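Local coordinates for alginate lyase (PDB 6KFN), which cleaves the polysaccharide alginate, by the eliminative bond breakage that defines alginate lyases, and is built around a right-handed beta-helix, at residues V119-G124 with I149-D154; I186-V191 with D216-D221; T257-Y262 with A282-Y287. All blocks are in the same frame, centred on the assembly; numbering follows the deposited sequence. Where two conformers were deposited one is given.

Contact 1 of 3, residues V119-G124 with I149-D154; sequences VHFRDG and IYVGSD
His120 and Tyr150 share one torsion setting, with CG swung opposite the backbone nitrogen (chi1 -168° and -167°), and this lays their rings alongside each other, pointing the same way from neighbouring parallel strands. The result is an offset stack, with centroids 4.1 Å apart and planes inclined by 30°; Tyr150 CD1 lies over one face of the imidazole, 3.2 Å from His120 NE2. Arg122 CD lies over the opposite face, toward the rim, while the Arg122 guanidinium reaches a salt bridge with Asp99. The imidazole is also fixed at its rim, since NE2 donates to Gly152 O at 2.8 Å, a little out of the ring plane, and ND1 bonds to Glu117. Both strands belong to one parallel sheet of the right-handed beta-helix, successive coils being joined by Tyr150 N to Val119 O (2.8 Å), Phe121 N to Tyr150 O (2.9 Å) and Gly152 N to Phe121 O (2.8 Å). On the other side of the sheet Val119, Phe121, Ile149 and Val151 pack into the core: Ile149 CG2 meets the edge of the Phe121 ring, 3.8 Å from CE2. Past the strand ends, a water accepts from Asp123 N and bonds with Ser153 OG.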
loop_
_atom_site.group_PDB
_atom_site.type_symbol
_atom_site.label_atom_id
_atom_site.label_comp_id
_atom_site.label_asym_id
_atom_site.label_seq_id
_atom_site.Cartn_x
_atom_site.Cartn_y
_atom_site.Cartn_z
ATOM N N VAL A 119 0.295 0.317 -4.627
ATOM C CA VAL A 119 1.144 1.343 -4.022
ATOM C C VAL A 119 2.439 0.677 -3.612
ATOM O O VAL A 119 2.407 -0.383 -2.980
ATOM C CB VAL A 119 0.463 1.999 -2.811
ATOM C CG1 VAL A 119 1.382 3.017 -2.103
ATOM C CG2 VAL A 119 -0.837 2.677 -3.250
ATOM N N HIS A 120 3.574 1.301 -3.905
ATOM C CA HIS A 120 4.868 0.738 -3.545
ATOM C C HIS A 120 5.745 1.825 -2.936
ATOM O O HIS A 120 6.038 2.830 -3.580
ATOM C CB HIS A 120 5.524 0.146 -4.766
ATOM C CG HIS A 120 6.727 -0.720 -4.507
ATOM N ND1 HIS A 120 7.059 -1.707 -5.375
ATOM C CD2 HIS A 120 7.623 -0.811 -3.486
ATOM C CE1 HIS A 120 8.151 -2.330 -4.957
ATOM N NE2 HIS A 120 8.533 -1.774 -3.832
ATOM N N PHE A 121 6.135 1.628 -1.666
ATOM C CA PHE A 121 7.107 2.485 -0.983
ATOM C C PHE A 121 8.498 1.885 -1.219
ATOM O O PHE A 121 8.771 0.785 -0.740
ATOM C CB PHE A 121 6.844 2.532 0.516
ATOM C CG PHE A 121 5.471 3.034 0.892
ATOM C CD1 PHE A 121 5.232 4.372 0.983
ATOM C CD2 PHE A 121 4.441 2.167 1.153
ATOM C CE1 PHE A 121 3.988 4.856 1.333
ATOM C CE2 PHE A 121 3.192 2.631 1.505
ATOM C CZ PHE A 121 2.963 4.008 1.603
ATOM N N ARG A 122 9.348 2.566 -1.990
ATOM C CA ARG A 122 10.606 1.960 -2.437
ATOM C C ARG A 122 11.774 2.898 -2.201
ATOM O O ARG A 122 11.641 4.125 -2.070
ATOM C CB ARG A 122 10.467 1.575 -3.929
ATOM C CG ARG A 122 11.512 0.595 -4.437
ATOM C CD ARG A 122 11.248 0.113 -5.848
ATOM N NE ARG A 122 11.449 1.197 -6.806
ATOM C CZ ARG A 122 11.260 1.063 -8.110
ATOM N NH1 ARG A 122 10.913 -0.096 -8.640
ATOM N NH2 ARG A 122 11.433 2.112 -8.910
ATOM N N ASP A 123 12.970 2.302 -2.206
ATOM C CA ASP A 123 14.216 3.065 -2.235
ATOM C C ASP A 123 14.265 4.091 -1.105
ATOM O O ASP A 123 14.504 5.272 -1.297
ATOM C CB ASP A 123 14.459 3.702 -3.604
ATOM C CG ASP A 123 15.863 4.195 -3.805
ATOM O OD1 ASP A 123 16.782 3.686 -3.150
ATOM O OD2 ASP A 123 16.053 5.077 -4.672
ATOM N N GLY A 124 14.056 3.585 0.120
ATOM C CA GLY A 124 14.219 4.425 1.298
ATOM C C GLY A 124 13.026 5.303 1.636
ATOM O O GLY A 124 13.111 6.061 2.603
ATOM N N ILE A 149 -0.525 -3.059 -1.386
ATOM C CA ILE A 149 0.508 -2.165 -0.898
ATOM C C ILE A 149 1.777 -3.012 -0.677
ATOM O O ILE A 149 1.729 -4.067 -0.038
ATOM C CB ILE A 149 0.109 -1.443 0.391
ATOM C CG1 ILE A 149 -1.226 -0.707 0.187
ATOM C CG2 ILE A 149 1.217 -0.508 0.845
ATOM C CD1 ILE A 149 -1.779 -0.074 1.433
ATOM N N TYR A 150 2.885 -2.509 -1.192
ATOM C CA TYR A 150 4.178 -3.203 -1.198
ATOM C C TYR A 150 5.167 -2.255 -0.520
ATOM O O TYR A 150 5.338 -1.117 -0.970
ATOM C CB TYR A 150 4.558 -3.493 -2.635
ATOM C CG TYR A 150 5.683 -4.450 -2.888
ATOM C CD1 TYR A 150 6.977 -4.220 -2.486
ATOM C CD2 TYR A 150 5.458 -5.525 -3.694
ATOM C CE1 TYR A 150 8.020 -5.064 -2.848
ATOM C CE2 TYR A 150 6.506 -6.391 -4.059
ATOM C CZ TYR A 150 7.776 -6.150 -3.613
ATOM O OH TYR A 150 8.809 -6.943 -4.033
ATOM N N VAL A 151 5.754 -2.695 0.598
ATOM C CA VAL A 151 6.612 -1.828 1.400
ATOM C C VAL A 151 8.043 -2.345 1.324
ATOM O O VAL A 151 8.338 -3.417 1.845
ATOM C CB VAL A 151 6.125 -1.737 2.853
ATOM C CG1 VAL A 151 6.859 -0.598 3.575
ATOM C CG2 VAL A 151 4.607 -1.577 2.964
ATOM N N GLY A 152 8.940 -1.577 0.690
ATOM C CA GLY A 152 10.338 -1.942 0.573
ATOM C C GLY A 152 10.647 -2.783 -0.639
ATOM O O GLY A 152 9.968 -2.733 -1.659
ATOM N N SER A 153 11.752 -3.531 -0.515
ATOM C CA SER A 153 12.283 -4.338 -1.588
ATOM C C SER A 153 12.712 -5.699 -1.070
ATOM O O SER A 153 13.249 -5.855 0.030
ATOM C CB SER A 153 13.509 -3.670 -2.223
ATOM O OG SER A 153 13.177 -2.454 -2.849
ATOM N N ASP A 154 12.510 -6.725 -1.901
ATOM C CA ASP A 154 13.078 -8.045 -1.664
ATOM C C ASP A 154 14.601 -7.952 -1.542
ATOM O O ASP A 154 15.241 -7.091 -2.172
ATOM C CB ASP A 154 12.708 -8.952 -2.863
ATOM C CG ASP A 154 13.139 -10.385 -2.722
ATOM O OD1 ASP A 154 12.430 -11.172 -2.048
ATOM O OD2 ASP A 154 14.193 -10.713 -3.308
HETATM O O HOH W 1 13.006 -0.289 -1.190
#

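Contact 2 of 3, residues I186-V191 with D216-D221; sequences IKEGTV and DVKGND
Ile186 and Val217 pair where two parallel strands of the right-handed beta-helix run out, and the type II turn from Lys187 to Thr190 then folds beside the bend at Lys218 and Gly219. The strand pairing closes with Ile186 N donating almost straight to Asp216 O at 2.9 Å and Ile186 O accepting from Lys218 N at 2.7 Å, plus a weak bond from Gly219 N. After the turn the backbones meet again, two residues out of step, through Asn220 N and Thr190 O (2.9 Å). Thr190 holds its hydroxyl between its own backbone nitrogen and carbonyl carbon (chi1 70°), which brings OG1 within 2.8 Å of Lys187 O, in the carbonyl plane; the same oxygen also takes the Thr190 N bond. A water donates to both Thr190 OG1 and Asn220 O. Gly219 fits closely here, because a CB would collide with Thr190 OG1 and Lys187 O. A valine in place of Thr190 would probably leave the turn closed by its backbone bond alone and the bridging water without one of its acceptors. In the conformer described, one of two, Lys218 NZ reaches Asp216 OD2 from above the carboxylate plane and lies 3.5 Å from Lys187 NZ; both ammonium groups are also held by Asp185, a sodium ligand. Val217 packs inward on strand 254-257, Asp216 bonds to His244 of the following coil, and Lys187 leans on Tyr150 in strand 149-151.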
loop_
_atom_site.group_PDB
_atom_site.type_symbol
_atom_site.label_atom_id
_atom_site.label_comp_id
_atom_site.label_asym_id
_atom_site.label_seq_id
_atom_site.Cartn_x
_atom_site.Cartn_y
_atom_site.Cartn_z
ATOM N N ILE A 186 5.035 -6.584 3.429
ATOM C CA ILE A 186 6.006 -5.753 4.148
ATOM C C ILE A 186 7.361 -6.441 4.012
ATOM O O ILE A 186 7.562 -7.506 4.601
ATOM C CB ILE A 186 5.590 -5.582 5.608
ATOM C CG1 ILE A 186 4.209 -4.936 5.713
ATOM C CG2 ILE A 186 6.645 -4.782 6.352
ATOM C CD1 ILE A 186 3.637 -4.869 7.107
ATOM N N LYS A 187 8.270 -5.873 3.231
ATOM C CA LYS A 187 9.496 -6.570 2.911
ATOM C C LYS A 187 10.546 -6.523 4.014
ATOM O O LYS A 187 10.643 -5.592 4.828
ATOM C CB LYS A 187 10.117 -5.999 1.634
ATOM C CG LYS A 187 9.247 -6.232 0.402
ATOM C CD LYS A 187 9.041 -7.737 0.169
ATOM C CE LYS A 187 8.277 -8.131 -1.046
ATOM N NZ LYS A 187 7.962 -9.581 -1.121
ATOM N N GLU A 188 11.393 -7.556 3.968
ATOM C CA GLU A 188 12.639 -7.553 4.709
ATOM C C GLU A 188 13.380 -6.249 4.460
ATOM O O GLU A 188 13.441 -5.742 3.340
ATOM C CB GLU A 188 13.488 -8.764 4.310
ATOM C CG GLU A 188 13.864 -8.877 2.818
ATOM C CD GLU A 188 12.906 -9.666 1.924
ATOM O OE1 GLU A 188 11.675 -9.653 2.167
ATOM O OE2 GLU A 188 13.434 -10.277 0.968
ATOM N N GLY A 189 14.002 -5.738 5.525
ATOM C CA GLY A 189 14.752 -4.493 5.489
ATOM C C GLY A 189 13.991 -3.276 5.961
ATOM O O GLY A 189 14.612 -2.275 6.301
ATOM N N THR A 190 12.649 -3.352 5.944
ATOM C CA THR A 190 11.829 -2.259 6.441
ATOM C C THR A 190 11.651 -2.374 7.941
ATOM O O THR A 190 11.592 -3.480 8.496
ATOM C CB THR A 190 10.453 -2.228 5.755
ATOM O OG1 THR A 190 9.640 -3.346 6.171
ATOM C CG2 THR A 190 10.561 -2.159 4.248
ATOM N N VAL A 191 11.510 -1.217 8.585
ATOM C CA VAL A 191 11.316 -1.127 10.023
ATOM C C VAL A 191 10.140 -0.215 10.324
ATOM O O VAL A 191 10.061 0.887 9.807
ATOM C CB VAL A 191 12.597 -0.604 10.706
ATOM C CG1 VAL A 191 12.414 -0.373 12.123
ATOM C CG2 VAL A 191 13.776 -1.540 10.455
ATOM N N ASP A 216 1.765 -10.357 4.614
ATOM C CA ASP A 216 3.000 -11.083 4.910
ATOM C C ASP A 216 3.982 -10.064 5.469
ATOM O O ASP A 216 4.224 -9.039 4.842
ATOM C CB ASP A 216 3.580 -11.779 3.691
ATOM C CG ASP A 216 4.666 -12.796 4.016
ATOM O OD1 ASP A 216 4.833 -13.129 5.216
ATOM O OD2 ASP A 216 5.308 -13.258 3.046
ATOM N N VAL A 217 4.512 -10.366 6.654
ATOM C CA VAL A 217 5.429 -9.474 7.368
ATOM C C VAL A 217 6.821 -10.075 7.303
ATOM O O VAL A 217 7.088 -11.101 7.935
ATOM C CB VAL A 217 5.034 -9.254 8.823
ATOM C CG1 VAL A 217 6.004 -8.277 9.469
ATOM C CG2 VAL A 217 3.598 -8.774 8.943
ATOM N N LYS A 218 7.651 -9.456 6.514
ATOM C CA LYS A 218 9.078 -9.819 6.421
ATOM C C LYS A 218 10.032 -8.748 7.000
ATOM O O LYS A 218 11.292 -8.893 7.249
ATOM C CB LYS A 218 9.451 -10.169 4.988
ATOM C CG LYS A 218 8.967 -11.550 4.607
ATOM C CD LYS A 218 8.780 -11.728 3.149
ATOM C CE LYS A 218 7.570 -10.946 2.754
ATOM N NZ LYS A 218 6.868 -11.508 1.575
ATOM N N GLY A 219 9.481 -7.509 7.238
ATOM C CA GLY A 219 10.200 -6.455 7.929
ATOM C C GLY A 219 10.124 -6.626 9.434
ATOM O O GLY A 219 9.565 -7.598 9.944
ATOM N N ASN A 220 10.733 -5.660 10.120
ATOM C CA ASN A 220 10.816 -5.652 11.570
ATOM C C ASN A 220 9.928 -4.566 12.160
ATOM O O ASN A 220 9.614 -3.552 11.517
ATOM C CB ASN A 220 12.239 -5.455 12.065
ATOM C CG ASN A 220 13.076 -6.710 11.861
ATOM O OD1 ASN A 220 12.593 -7.722 11.345
ATOM N ND2 ASN A 220 14.325 -6.653 12.263
ATOM N N ASP A 221 9.551 -4.783 13.424
ATOM C CA ASP A 221 8.813 -3.784 14.202
ATOM C C ASP A 221 7.484 -3.393 13.566
ATOM O O ASP A 221 7.002 -2.278 13.772
ATOM C CB ASP A 221 9.671 -2.556 14.536
ATOM C CG ASP A 221 10.939 -2.889 15.302
ATOM O OD1 ASP A 221 11.019 -3.999 15.884
ATOM O OD2 ASP A 221 11.837 -2.015 15.306
HETATM O O HOH W 2 8.402 -3.032 8.751
#

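Contact 3 of 3, residues T257-Y262 with A282-Y287; sequences TGNTVY and AGNQRY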
loop_
_atom_site.group_PDB
_atom_site.type_symbol
_atom_site.label_atom_id
_atom_site.label_comp_id
_atom_site.label_asym_id
_atom_site.label_seq_id
_atom_site.Cartn_x
_atom_site.Cartn_y
_atom_site.Cartn_z
ATOM N N THR A 257 -2.395 -6.802 17.296
ATOM C CA THR A 257 -3.324 -6.552 18.383
ATOM C C THR A 257 -4.665 -6.097 17.858
ATOM O O THR A 257 -4.768 -5.288 16.946
ATOM C CB THR A 257 -2.807 -5.568 19.419
ATOM O OG1 THR A 257 -2.535 -4.356 18.781
ATOM C CG2 THR A 257 -1.565 -6.076 20.081
ATOM N N GLY A 258 -5.735 -6.591 18.492
ATOM C CA GLY A 258 -7.051 -6.042 18.253
ATOM C C GLY A 258 -7.618 -6.298 16.869
ATOM O O GLY A 258 -8.534 -5.564 16.479
ATOM N N ASN A 259 -7.118 -7.276 16.140
ATOM C CA ASN A 259 -7.616 -7.562 14.799
ATOM C C ASN A 259 -8.775 -8.561 14.900
ATOM O O ASN A 259 -8.804 -9.369 15.817
ATOM C CB ASN A 259 -6.506 -8.165 13.925
ATOM C CG ASN A 259 -5.328 -7.226 13.797
ATOM O OD1 ASN A 259 -5.388 -6.231 13.088
ATOM N ND2 ASN A 259 -4.243 -7.532 14.503
ATOM N N THR A 260 -9.680 -8.521 13.936
ATOM C CA THR A 260 -10.770 -9.463 13.830
ATOM C C THR A 260 -10.725 -10.085 12.452
ATOM O O THR A 260 -10.690 -9.353 11.450
ATOM C CB THR A 260 -12.113 -8.778 14.063
ATOM O OG1 THR A 260 -12.122 -8.214 15.368
ATOM C CG2 THR A 260 -13.249 -9.794 13.949
ATOM N N VAL A 261 -10.702 -11.403 12.395
ATOM C CA VAL A 261 -10.627 -12.103 11.134
ATOM C C VAL A 261 -11.701 -13.159 11.032
ATOM O O VAL A 261 -11.951 -13.932 11.958
ATOM C CB VAL A 261 -9.206 -12.660 10.880
ATOM C CG1 VAL A 261 -8.193 -11.516 10.727
ATOM C CG2 VAL A 261 -8.746 -13.627 11.969
ATOM N N TYR A 262 -12.306 -13.210 9.841
ATOM C CA TYR A 262 -13.391 -14.115 9.494
ATOM C C TYR A 262 -12.822 -15.092 8.483
ATOM O O TYR A 262 -12.671 -14.766 7.292
ATOM C CB TYR A 262 -14.589 -13.323 8.938
ATOM C CG TYR A 262 -15.173 -12.353 9.910
ATOM C CD1 TYR A 262 -16.152 -12.744 10.820
ATOM C CD2 TYR A 262 -14.728 -11.034 9.973
ATOM C CE1 TYR A 262 -16.654 -11.879 11.759
ATOM C CE2 TYR A 262 -15.213 -10.158 10.903
ATOM C CZ TYR A 262 -16.200 -10.566 11.807
ATOM O OH TYR A 262 -16.704 -9.725 12.752
ATOM N N ALA A 282 -2.169 -10.062 20.922
ATOM C CA ALA A 282 -3.130 -9.903 22.000
ATOM C C ALA A 282 -4.420 -9.319 21.449
ATOM O O ALA A 282 -4.404 -8.501 20.540
ATOM C CB ALA A 282 -2.615 -8.968 23.101
ATOM N N GLY A 283 -5.541 -9.791 21.989
ATOM C CA GLY A 283 -6.798 -9.163 21.667
ATOM C C GLY A 283 -7.307 -9.411 20.278
ATOM O O GLY A 283 -8.173 -8.662 19.815
ATOM N N ASN A 284 -6.815 -10.415 19.583
ATOM C CA ASN A 284 -7.313 -10.746 18.255
ATOM C C ASN A 284 -8.505 -11.686 18.399
ATOM O O ASN A 284 -8.576 -12.493 19.319
ATOM C CB ASN A 284 -6.228 -11.383 17.411
ATOM C CG ASN A 284 -5.029 -10.467 17.257
ATOM O OD1 ASN A 284 -5.145 -9.373 16.697
ATOM N ND2 ASN A 284 -3.876 -10.891 17.733
ATOM N N GLN A 285 -9.468 -11.536 17.509
ATOM C CA GLN A 285 -10.693 -12.317 17.487
ATOM C C GLN A 285 -10.768 -13.075 16.177
ATOM O O GLN A 285 -10.607 -12.497 15.112
ATOM C CB GLN A 285 -11.900 -11.399 17.635
ATOM C CG GLN A 285 -11.997 -10.708 18.971
ATOM C CD GLN A 285 -13.174 -9.732 19.080
ATOM O OE1 GLN A 285 -12.989 -8.559 19.398
ATOM N NE2 GLN A 285 -14.389 -10.221 18.835
ATOM N N ARG A 286 -11.047 -14.357 16.279
ATOM C CA ARG A 286 -11.134 -15.260 15.126
ATOM C C ARG A 286 -12.558 -15.806 15.028
ATOM O O ARG A 286 -13.110 -16.253 16.058
ATOM C CB ARG A 286 -10.180 -16.445 15.292
ATOM C CG ARG A 286 -10.007 -17.282 14.034
ATOM C CD ARG A 286 -9.508 -18.673 14.358
ATOM N NE ARG A 286 -9.029 -19.385 13.180
ATOM C CZ ARG A 286 -9.813 -19.933 12.271
ATOM N NH1 ARG A 286 -9.297 -20.551 11.242
ATOM N NH2 ARG A 286 -11.121 -19.871 12.342
ATOM N N TYR A 287 -13.105 -15.856 13.825
ATOM C CA TYR A 287 -14.370 -16.506 13.540
ATOM C C TYR A 287 -14.146 -17.469 12.388
ATOM O O TYR A 287 -13.506 -17.093 11.409
ATOM C CB TYR A 287 -15.407 -15.478 13.112
ATOM C CG TYR A 287 -15.745 -14.493 14.158
ATOM C CD1 TYR A 287 -15.024 -13.316 14.344
ATOM C CD2 TYR A 287 -16.822 -14.699 14.984
ATOM C CE1 TYR A 287 -15.382 -12.406 15.279
ATOM C CE2 TYR A 287 -17.179 -13.779 15.936
ATOM C CZ TYR A 287 -16.457 -12.653 16.066
ATOM O OH TYR A 287 -16.792 -11.690 17.007
HETATM O O HOH W 3 -10.398 -8.036 18.161
HETATM O O HOH W 4 -14.349 -7.592 16.704
HETATM O O HOH W 5 -18.585 -9.856 14.741
#
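Asn259 and Asn284 make the tight half of this contact, and both place CG opposite their carbonyl carbon (chi1 near -60°), bringing the two amides side by side with planes only 12° apart. Asn284 OD1 is gripped twice, by Asn259 N at 2.9 Å and by Asn259 ND2 at 3.0 Å, both donors lying somewhat out of the plane of the Asn284 side-chain carbonyl. The pattern continues across the coils: Asn259 OD1 accepts from Asn227 N, while Asn259 ND2 also donates to Ile224 O, and Asn284 ND2 to Phe256 O. Such inward asparagine stacks at a turn are a known feature of right-handed beta-helices of the pectate lyase type, and here the stack lies at the bend leading into strands 260-262 and 285-287. The backbones stay in parallel register through the bend, and beyond it Gln285 N bonds to Asn259 O (2.8 Å), Val261 N to Gln285 O (2.9 Å) and Tyr287 N to Val261 O (2.9 Å). Val261 faces the interior, against Phe241 and Val270. The outer face is looser. Tyr262 and Tyr287 lie nearly parallel, at 13°, yet are slid apart and barely overlap; Tyr262 CE1 sits over the Tyr287 ring, 3.4 Å from CD1, and Tyr230 meets Tyr262 from the preceding coil. Thr260 CG2 touches the edge of the Tyr287 ring at 3.6 Å from CE1. Water fills in for direct polar contact on this side: one molecule bonds to Tyr262 OH and weakly to Tyr287 OH, and two others bond to Thr260 OG1.

In the fold
Contacts 1 and 2 are buried and belong to the same parallel sheet, with strands 149-151, 184-186 and 215-217 following one another across it; Val151 O and Lys187 N probably bond where the two contacts touch. Contact 3 is largely a surface contact on another face of the beta-helix, its centre about 26 Å from that of contact 1 and about 21 Å from that of contact 2. All three join successive coils by parallel backbone bonds, yet their side-chain chemistry differs: a histidine–tyrosine stack in contact 1, charged groups and turn-to-turn bonds near a sodium site in contact 2, and in contact 3 an inward asparagine pair at the bend and, further along the strands, hydrated outer tyrosines.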